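Local atomic coordinates of erythrocyte membrane protein 1 (Plasmodium falciparum, PDB entry 2XU0), a protein that probably binds receptors on the host cell surface as a parasite adhesin, this chain being its N-terminal segment and first Duffy-binding-like domain, a rosetting domain. Residues A[389-394]-A[452-457]; A[396-401]-A[427-432]. The protein carries 10 engineered substitutions. All blocks are in the same frame, centred on the assembly; numbering follows the deposited sequence. Where two conformers were deposited one is given.

Contact 1 (A[389-394]-A[452-457])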
ATOM      1  N   GLU A 389       6.399   1.673 -16.326  1.00 27.53           N
ATOM      2  CA  GLU A 389       7.458   0.686 -16.144  1.00 27.55           C
ATOM      3  C   GLU A 389       7.241  -0.099 -14.852  1.00 30.28           C
ATOM      4  O   GLU A 389       7.291  -1.324 -14.873  1.00 28.84           O
ATOM      5  CB  GLU A 389       8.862   1.308 -16.232  1.00 28.54           C
ATOM      6  CG  GLU A 389       9.981   0.337 -15.903  1.00 37.12           C
ATOM      7  CD  GLU A 389      11.351   0.897 -16.244  1.00 68.78           C
ATOM      8  OE1 GLU A 389      12.102   1.231 -15.301  1.00 61.31           O
ATOM      9  OE2 GLU A 389      11.651   1.055 -17.451  1.00 72.17           O
ATOM     10  N   GLU A 390       6.969   0.609 -13.753  1.00 26.75           N
ATOM     11  CA  GLU A 390       6.636   0.025 -12.456  1.00 26.44           C
ATOM     12  C   GLU A 390       5.494  -0.961 -12.594  1.00 27.43           C
ATOM     13  O   GLU A 390       5.515  -2.008 -11.949  1.00 25.35           O
ATOM     14  CB  GLU A 390       6.256   1.138 -11.473  1.00 27.73           C
ATOM     15  CG  GLU A 390       7.453   1.969 -11.029  1.00 31.04           C
ATOM     16  CD  GLU A 390       7.125   3.108 -10.083  0.80 31.42           C
ATOM     17  OE1 GLU A 390       5.940   3.256  -9.720  0.60 18.26           O
ATOM     18  OE2 GLU A 390       8.029   3.923  -9.807  0.60 23.96           O
ATOM     19  N   PHE A 391       4.482  -0.602 -13.400  1.00 24.26           N
ATOM     20  CA  PHE A 391       3.311  -1.410 -13.689  1.00 23.34           C
ATOM     21  C   PHE A 391       3.692  -2.730 -14.385  1.00 27.20           C
ATOM     22  O   PHE A 391       3.296  -3.802 -13.914  1.00 26.74           O
ATOM     23  CB  PHE A 391       2.292  -0.618 -14.556  1.00 25.70           C
ATOM     24  CG  PHE A 391       1.191  -1.533 -15.038  1.00 27.38           C
ATOM     25  CD1 PHE A 391       0.188  -1.961 -14.163  1.00 30.53           C
ATOM     26  CD2 PHE A 391       1.222  -2.068 -16.318  1.00 28.64           C
ATOM     27  CE1 PHE A 391      -0.774  -2.886 -14.576  1.00 30.79           C
ATOM     28  CE2 PHE A 391       0.261  -2.991 -16.729  1.00 31.58           C
ATOM     29  CZ  PHE A 391      -0.728  -3.395 -15.852  1.00 29.86           C
ATOM     30  N   TYR A 392       4.487  -2.665 -15.480  1.00 23.83           N
ATOM     31  CA  TYR A 392       4.888  -3.896 -16.199  1.00 24.50           C
ATOM     32  C   TYR A 392       5.726  -4.803 -15.308  1.00 28.75           C
ATOM     33  O   TYR A 392       5.560  -6.023 -15.363  1.00 28.47           O
ATOM     34  CB  TYR A 392       5.683  -3.580 -17.485  1.00 25.51           C
ATOM     35  CG  TYR A 392       4.882  -3.000 -18.633  1.00 27.74           C
ATOM     36  CD1 TYR A 392       3.669  -3.565 -19.018  1.00 29.12           C
ATOM     37  CD2 TYR A 392       5.430  -2.014 -19.458  1.00 28.36           C
ATOM     38  CE1 TYR A 392       2.988  -3.122 -20.154  1.00 29.39           C
ATOM     39  CE2 TYR A 392       4.737  -1.533 -20.570  1.00 29.33           C
ATOM     40  CZ  TYR A 392       3.517  -2.086 -20.910  1.00 34.70           C
ATOM     41  OH  TYR A 392       2.822  -1.575 -21.966  1.00 34.01           O
ATOM     42  N   LYS A 393       6.577  -4.209 -14.446  1.00 24.91           N
ATOM     43  CA  LYS A 393       7.445  -4.981 -13.541  1.00 25.45           C
ATOM     44  C   LYS A 393       6.637  -5.786 -12.547  1.00 29.25           C
ATOM     45  O   LYS A 393       7.007  -6.905 -12.240  1.00 27.75           O
ATOM     46  CB  LYS A 393       8.397  -4.072 -12.786  1.00 27.46           C
ATOM     47  CG  LYS A 393       9.537  -3.510 -13.636  1.00 34.08           C
ATOM     48  CD  LYS A 393      10.377  -2.658 -12.765  1.00 34.20           C
ATOM     49  CE  LYS A 393      11.823  -2.687 -13.178  1.00 47.80           C
ATOM     50  NZ  LYS A 393      12.208  -1.400 -13.811  0.50 30.84           N
ATOM     51  N   GLN A 394       5.535  -5.215 -12.046  1.00 27.19           N
ATOM     52  CA  GLN A 394       4.657  -5.869 -11.064  1.00 26.38           C
ATOM     53  C   GLN A 394       3.737  -6.870 -11.731  1.00 29.48           C
ATOM     54  O   GLN A 394       3.390  -7.900 -11.163  1.00 29.58           O
ATOM     55  CB  GLN A 394       3.888  -4.820 -10.283  1.00 27.07           C
ATOM     56  CG  GLN A 394       4.803  -4.092  -9.328  1.00 27.63           C
ATOM     57  CD  GLN A 394       4.089  -2.914  -8.727  1.00 39.30           C
ATOM     58  OE1 GLN A 394       3.798  -1.913  -9.397  1.00 36.74           O
ATOM     59  NE2 GLN A 394       3.735  -3.056  -7.481  1.00 27.30           N
ATOM     60  N   ILE A 452      -9.784   4.305 -15.677  1.00 44.85           N
ATOM     61  CA  ILE A 452      -8.610   3.484 -15.418  1.00 40.57           C
ATOM     62  C   ILE A 452      -8.903   2.052 -15.840  1.00 40.70           C
ATOM     63  O   ILE A 452      -9.919   1.489 -15.423  1.00 41.06           O
ATOM     64  CB  ILE A 452      -8.204   3.567 -13.923  1.00 41.78           C
ATOM     65  CG1 ILE A 452      -7.808   5.020 -13.490  1.00 42.18           C
ATOM     66  CG2 ILE A 452      -7.140   2.536 -13.582  1.00 39.33           C
ATOM     67  CD1 ILE A 452      -6.471   5.630 -14.060  1.00 46.08           C
ATOM     68  N   ASP A 453      -8.022   1.473 -16.688  1.00 32.60           N
ATOM     69  CA  ASP A 453      -8.121   0.084 -17.142  1.00 29.05           C
ATOM     70  C   ASP A 453      -6.725  -0.448 -17.328  1.00 33.08           C
ATOM     71  O   ASP A 453      -6.082  -0.193 -18.364  1.00 33.92           O
ATOM     72  CB  ASP A 453      -8.991  -0.076 -18.404  1.00 28.98           C
ATOM     73  CG  ASP A 453      -9.264  -1.524 -18.830  1.00 34.22           C
ATOM     74  OD1 ASP A 453      -8.798  -2.453 -18.140  1.00 34.53           O
ATOM     75  OD2 ASP A 453      -9.962  -1.721 -19.834  1.00 44.93           O
ATOM     76  N   PHE A 454      -6.250  -1.183 -16.309  1.00 27.64           N
ATOM     77  CA  PHE A 454      -4.926  -1.795 -16.272  1.00 26.55           C
ATOM     78  C   PHE A 454      -4.740  -2.864 -17.351  1.00 33.53           C
ATOM     79  O   PHE A 454      -3.592  -3.193 -17.682  1.00 33.32           O
ATOM     80  CB  PHE A 454      -4.542  -2.260 -14.867  1.00 26.44           C
ATOM     81  CG  PHE A 454      -4.365  -1.086 -13.912  1.00 27.95           C
ATOM     82  CD1 PHE A 454      -3.322  -0.173 -14.085  1.00 28.86           C
ATOM     83  CD2 PHE A 454      -5.249  -0.888 -12.854  1.00 27.83           C
ATOM     84  CE1 PHE A 454      -3.158   0.913 -13.204  1.00 29.73           C
ATOM     85  CE2 PHE A 454      -5.109   0.205 -11.993  1.00 30.17           C
ATOM     86  CZ  PHE A 454      -4.062   1.094 -12.167  1.00 29.68           C
ATOM     87  N   ASN A 455      -5.872  -3.382 -17.910  1.00 29.06           N
ATOM     88  CA  ASN A 455      -5.862  -4.335 -19.018  1.00 29.61           C
ATOM     89  C   ASN A 455      -5.679  -3.602 -20.366  1.00 33.86           C
ATOM     90  O   ASN A 455      -5.540  -4.249 -21.384  1.00 34.83           O
ATOM     91  CB  ASN A 455      -7.131  -5.202 -19.028  1.00 29.90           C
ATOM     92  CG  ASN A 455      -7.193  -6.204 -17.918  1.00 36.79           C
ATOM     93  OD1 ASN A 455      -8.183  -6.308 -17.174  1.00 38.15           O
ATOM     94  ND2 ASN A 455      -6.123  -6.927 -17.734  1.00 29.71           N
ATOM     95  N   LYS A 456      -5.662  -2.265 -20.364  1.00 31.52           N
ATOM     96  CA  LYS A 456      -5.431  -1.449 -21.557  1.00 31.64           C
ATOM     97  C   LYS A 456      -4.355  -0.416 -21.191  1.00 35.73           C
ATOM     98  O   LYS A 456      -4.676   0.751 -20.956  1.00 36.50           O
ATOM     99  CB  LYS A 456      -6.755  -0.783 -22.047  1.00 33.93           C
ATOM    100  CG  LYS A 456      -7.728  -1.785 -22.657  0.50 42.03           C
ATOM    101  CD  LYS A 456      -8.836  -1.108 -23.446  0.50 52.56           C
ATOM    102  CE  LYS A 456      -9.651  -2.094 -24.258  0.50 68.09           C
ATOM    103  NZ  LYS A 456      -8.878  -2.682 -25.391  0.50 80.18           N
ATOM    104  N   PRO A 457      -3.077  -0.840 -21.052  1.00 31.95           N
ATOM    105  CA  PRO A 457      -2.039   0.100 -20.606  1.00 31.79           C
ATOM    106  C   PRO A 457      -1.903   1.359 -21.453  1.00 35.85           C
ATOM    107  O   PRO A 457      -1.706   2.439 -20.904  1.00 33.35           O
ATOM    108  CB  PRO A 457      -0.765  -0.752 -20.580  1.00 33.19           C
ATOM    109  CG  PRO A 457      -1.251  -2.146 -20.413  1.00 37.49           C
ATOM    110  CD  PRO A 457      -2.517  -2.190 -21.240  1.00 32.85           C
TER
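The ring of Phe391 projects from helix 371-407 into a hollow formed by Phe454 and Pro457, which belong to a type I beta turn and the start of the short helix after it. Both segments lie in the C-terminal subdomain of the Duffy-binding-like fold, where the long helix is here packed against the loop leading into helix 457-460. With CG anti to the backbone N (chi1 171°), Phe391 reaches straight out from its helix, and its far rim enters the hollow. One flank of that rim meets Phe454: CE1 of Phe391 lies 3.8 Å from Phe454 CD1, with Phe454 CB as near. The two rings are close to parallel, 19° between planes, but they have slid so far past each other, centroids 5.6 Å apart, that they hardly overlap; CE1 touches CD1 and CB of Phe454, and the rings do not stack. On the other flank CE2 of Phe391 reaches Pro457 CG at 4.1 Å, the two side chains crossing at about a right angle. Tyr392, one residue on, extends the contact to the proline at the more exposed border, touching with its hydroxyl: OH lies 3.9 Å from Pro457 CB. The backbone that carries Phe454 is folded by the turn running from Asp453 to Lys456, closed by Lys456 N bonding to Asp453 O, and by an Asx turn in which Asn455 N donates to Asp453 OD1, met 48° out of the carboxylate plane. Asn437 of helix 429-437 bonds to both Asp453 OD1 and Phe454 N, tying the turn to its neighbour. Trp319, Leu433 and Phe461 also pack on Phe391, which is buried. At the bottom of the hollow, Phe391 CZ sits 3.4 Å from the backbone O of Phe454.

Contact 2 (A[396-401]-A[427-432]). With PRO (proline), chain B.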
ATOM      1  N   LEU A 396       4.651  -8.660 -14.315  1.00 29.28           N
ATOM      2  CA  LEU A 396       5.511  -9.828 -14.474  1.00 28.41           C
ATOM      3  C   LEU A 396       5.667 -10.582 -13.143  1.00 30.53           C
ATOM      4  O   LEU A 396       5.589 -11.813 -13.126  1.00 31.40           O
ATOM      5  CB  LEU A 396       6.904  -9.418 -15.017  1.00 28.16           C
ATOM      6  CG  LEU A 396       6.957  -8.980 -16.467  1.00 34.28           C
ATOM      7  CD1 LEU A 396       8.233  -8.226 -16.754  1.00 35.47           C
ATOM      8  CD2 LEU A 396       6.878 -10.166 -17.396  1.00 37.11           C
ATOM      9  N   LYS A 397       5.890  -9.857 -12.049  1.00 25.71           N
ATOM     10  CA  LYS A 397       6.055 -10.466 -10.734  1.00 25.97           C
ATOM     11  C   LYS A 397       4.814 -11.257 -10.345  1.00 30.65           C
ATOM     12  O   LYS A 397       4.954 -12.295  -9.713  1.00 32.73           O
ATOM     13  CB  LYS A 397       6.386  -9.409  -9.650  1.00 28.73           C
ATOM     14  CG  LYS A 397       6.835 -10.025  -8.284  1.00 31.74           C
ATOM     15  CD  LYS A 397       8.118 -10.802  -8.451  1.00 38.56           C
ATOM     16  CE  LYS A 397       8.792 -11.227  -7.182  1.00 58.44           C
ATOM     17  NZ  LYS A 397      10.056 -11.941  -7.501  1.00 61.99           N
ATOM     18  N   TYR A 398       3.610 -10.744 -10.681  1.00 27.08           N
ATOM     19  CA  TYR A 398       2.334 -11.393 -10.412  1.00 27.79           C
ATOM     20  C   TYR A 398       2.298 -12.755 -11.105  1.00 34.28           C
ATOM     21  O   TYR A 398       2.029 -13.773 -10.461  1.00 32.35           O
ATOM     22  CB  TYR A 398       1.128 -10.519 -10.835  1.00 27.73           C
ATOM     23  CG  TYR A 398      -0.192 -11.160 -10.467  1.00 29.43           C
ATOM     24  CD1 TYR A 398      -0.697 -11.060  -9.175  1.00 31.29           C
ATOM     25  CD2 TYR A 398      -0.847 -12.019 -11.353  1.00 29.52           C
ATOM     26  CE1 TYR A 398      -1.866 -11.726  -8.798  1.00 33.41           C
ATOM     27  CE2 TYR A 398      -2.039 -12.658 -10.998  1.00 29.74           C
ATOM     28  CZ  TYR A 398      -2.535 -12.524  -9.712  1.00 37.11           C
ATOM     29  OH  TYR A 398      -3.689 -13.169  -9.325  1.00 34.57           O
ATOM     30  N   SER A 399       2.586 -12.769 -12.414  1.00 32.16           N
ATOM     31  CA  SER A 399       2.639 -14.000 -13.197  1.00 31.91           C
ATOM     32  C   SER A 399       3.623 -15.016 -12.549  1.00 33.41           C
ATOM     33  O   SER A 399       3.272 -16.174 -12.357  1.00 33.91           O
ATOM     34  CB  SER A 399       3.052 -13.663 -14.628  1.00 36.05           C
ATOM     35  OG  SER A 399       3.168 -14.842 -15.405  1.00 47.45           O
ATOM     36  N   MET A 400       4.813 -14.552 -12.161  1.00 29.29           N
ATOM     37  CA  MET A 400       5.853 -15.336 -11.510  1.00 30.53           C
ATOM     38  C   MET A 400       5.386 -15.932 -10.173  1.00 38.80           C
ATOM     39  O   MET A 400       5.668 -17.093  -9.931  1.00 38.33           O
ATOM     40  CB  MET A 400       7.111 -14.494 -11.304  1.00 33.01           C
ATOM     41  CG  MET A 400       7.845 -14.197 -12.608  1.00 37.14           C
ATOM     42  SD  MET A 400       9.010 -12.837 -12.431  1.00 40.41           S
ATOM     43  CE  MET A 400      10.335 -13.659 -11.531  1.00 37.09           C
ATOM     44  N   GLU A 401       4.656 -15.143  -9.320  1.00 36.25           N
ATOM     45  CA  GLU A 401       4.116 -15.628  -8.040  1.00 35.43           C
ATOM     46  C   GLU A 401       3.071 -16.716  -8.277  1.00 39.91           C
ATOM     47  O   GLU A 401       3.102 -17.734  -7.595  1.00 39.91           O
ATOM     48  CB  GLU A 401       3.571 -14.470  -7.156  1.00 35.71           C
ATOM     49  CG  GLU A 401       4.652 -13.504  -6.690  1.00 34.08           C
ATOM     50  CD  GLU A 401       5.756 -14.150  -5.866  1.00 51.81           C
ATOM     51  OE1 GLU A 401       5.577 -14.288  -4.637  1.00 48.09           O
ATOM     52  OE2 GLU A 401       6.792 -14.538  -6.447  1.00 49.60           O
ATOM     53  N   SER A 427      -6.120 -16.582 -11.328  1.00 59.06           N
ATOM     54  CA  SER A 427      -4.862 -17.156 -11.842  1.00 60.11           C
ATOM     55  C   SER A 427      -4.439 -16.397 -13.117  1.00 63.43           C
ATOM     56  O   SER A 427      -3.256 -16.326 -13.446  1.00 63.86           O
ATOM     57  CB  SER A 427      -5.020 -18.640 -12.146  1.00 65.78           C
ATOM     58  OG  SER A 427      -4.593 -19.412 -11.038  1.00 78.64           O
ATOM     59  N   THR A 428      -5.428 -15.821 -13.814  1.00 58.65           N
ATOM     60  CA  THR A 428      -5.282 -14.986 -15.005  1.00 57.22           C
ATOM     61  C   THR A 428      -4.894 -13.593 -14.504  1.00 56.38           C
ATOM     62  O   THR A 428      -5.556 -13.074 -13.598  1.00 56.43           O
ATOM     63  CB  THR A 428      -6.634 -14.938 -15.760  1.00 70.85           C
ATOM     64  OG1 THR A 428      -7.226 -16.241 -15.813  1.00 68.98           O
ATOM     65  CG2 THR A 428      -6.509 -14.368 -17.159  1.00 73.38           C
ATOM     66  N   ILE A 429      -3.815 -12.991 -15.061  1.00 48.77           N
ATOM     67  CA  ILE A 429      -3.381 -11.643 -14.678  1.00 46.48           C
ATOM     68  C   ILE A 429      -4.491 -10.644 -15.000  1.00 44.20           C
ATOM     69  O   ILE A 429      -4.744  -9.747 -14.206  1.00 42.27           O
ATOM     70  CB  ILE A 429      -1.971 -11.231 -15.231  1.00 49.98           C
ATOM     71  CG1 ILE A 429      -1.597  -9.743 -14.946  1.00 49.97           C
ATOM     72  CG2 ILE A 429      -1.832 -11.524 -16.708  1.00 51.17           C
ATOM     73  CD1 ILE A 429      -1.399  -9.308 -13.465  1.00 52.62           C
ATOM     74  N   ASP A 430      -5.193 -10.859 -16.124  1.00 38.39           N
ATOM     75  CA  ASP A 430      -6.309 -10.046 -16.591  1.00 37.94           C
ATOM     76  C   ASP A 430      -7.405  -9.962 -15.520  1.00 39.67           C
ATOM     77  O   ASP A 430      -7.880  -8.860 -15.265  1.00 39.13           O
ATOM     78  CB  ASP A 430      -6.884 -10.597 -17.908  1.00 41.75           C
ATOM     79  CG  ASP A 430      -5.856 -10.946 -18.981  0.80 59.64           C
ATOM     80  OD1 ASP A 430      -4.948 -11.779 -18.699  0.60 58.74           O
ATOM     81  OD2 ASP A 430      -5.996 -10.449 -20.124  0.60 69.46           O
ATOM     82  N   LYS A 431      -7.774 -11.097 -14.857  1.00 34.22           N
ATOM     83  CA  LYS A 431      -8.794 -11.070 -13.797  1.00 32.85           C
ATOM     84  C   LYS A 431      -8.300 -10.318 -12.555  1.00 34.05           C
ATOM     85  O   LYS A 431      -9.077  -9.619 -11.923  1.00 33.04           O
ATOM     86  CB  LYS A 431      -9.314 -12.476 -13.441  1.00 35.63           C
ATOM     87  CG  LYS A 431      -9.817 -13.276 -14.641  1.00 54.49           C
ATOM     88  CD  LYS A 431     -11.108 -12.736 -15.266  1.00 66.57           C
ATOM     89  CE  LYS A 431     -11.303 -13.255 -16.673  1.00 79.66           C
ATOM     90  NZ  LYS A 431     -12.667 -12.966 -17.191  1.00 92.17           N
ATOM     91  N   PHE A 432      -7.013 -10.448 -12.218  1.00 30.77           N
ATOM     92  CA  PHE A 432      -6.434  -9.728 -11.092  1.00 29.69           C
ATOM     93  C   PHE A 432      -6.350  -8.221 -11.396  1.00 33.09           C
ATOM     94  O   PHE A 432      -6.548  -7.418 -10.486  1.00 31.82           O
ATOM     95  CB  PHE A 432      -5.069 -10.330 -10.642  1.00 30.59           C
ATOM     96  CG  PHE A 432      -4.517  -9.589  -9.440  1.00 31.70           C
ATOM     97  CD1 PHE A 432      -4.938  -9.906  -8.155  1.00 33.03           C
ATOM     98  CD2 PHE A 432      -3.615  -8.538  -9.602  1.00 32.78           C
ATOM     99  CE1 PHE A 432      -4.496  -9.163  -7.052  1.00 34.67           C
ATOM    100  CE2 PHE A 432      -3.166  -7.808  -8.506  1.00 35.10           C
ATOM    101  CZ  PHE A 432      -3.608  -8.125  -7.233  1.00 34.15           C
TER
HETATM  102  N   PRO B1493      10.982 -13.992 -15.735  1.00 41.47           N
HETATM  103  CA  PRO B1493      11.253 -12.926 -16.717  1.00 39.80           C
HETATM  104  C   PRO B1493      11.617 -11.607 -16.032  1.00 34.08           C
HETATM  105  O   PRO B1493      11.148 -11.382 -14.880  1.00 34.51           O
HETATM  106  CB  PRO B1493       9.926 -12.811 -17.502  1.00 41.76           C
HETATM  107  CG  PRO B1493       8.870 -13.431 -16.610  1.00 46.32           C
HETATM  108  CD  PRO B1493       9.588 -14.487 -15.813  1.00 42.94           C
HETATM  109  OXT PRO B1493      12.325 -10.784 -16.662  1.00 46.24           O
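A proline pocket and an aromatic helix contact share the 396-401 part of the long helix 371-407, in the C-terminal subdomain of the Duffy-binding-like fold. Leu396 and Met400 supply the helix side of the pocket: Leu396 CD2 lies 3.9 Å from CG of the bound proline, and Met400 brings SD to 3.6 Å from the ligand O. Ala125, Asn126 and Gly127 also line it, the last two hydrogen-bonding the proline through their backbone N atoms. Tyr398 turns instead to the start of helix 429-437, where it forms an offset stack with Phe432, centroids 4.4 Å apart and planes at 19°. Both side chains hold CG anti to the backbone N (chi1 -176° in Tyr398), extending from their helices so that the rings meet face to face but displaced. The slide leaves Tyr398 CE1 over the face of Phe432, 3.5 Å from its CG, while Phe432 CD2 lies over a face of the tyrosine. Ile429, one helical turn before Phe432, fits against the CD2 side of the tyrosine, obliquely to its ring; its CD1 approaches Tyr398 CD2 to 3.5 Å, the two side chains running antiparallel alongside each other. Phe312 and Leu313 of helix 311-338 and Leu421 of helix 415-423 add to the apolar surroundings of the ring. The buried phenol is satisfied by a hydrogen bond to the backbone O of Tyr426, just before the 427-432 segment, which should fix the rotation of the hydroxyl. That same Tyr398 OH also rests against the root of its stacking partner, 3.4 Å from Phe432 CB.

How the contacts relate
Following the chain from the N terminus, the first part of either contact to appear is helix 371-407, which supplies one side of both: residues 389-394, then 396-401, about two turns further on. The chain then runs through helix 415-423 and returns at 427-432, the start of helix 429-437, closing the shorter loop at contact 2. It continues past helix 440-443 to 452-457 and closes the longer loop at contact 1. The inner loop thus lies wholly within the outer one, without crossing. Their centres are 12 Å apart, and they touch where Asn455 packs on Asp430. Together they hold helix 429-437 and the turn before helix 457-460 along one long helix.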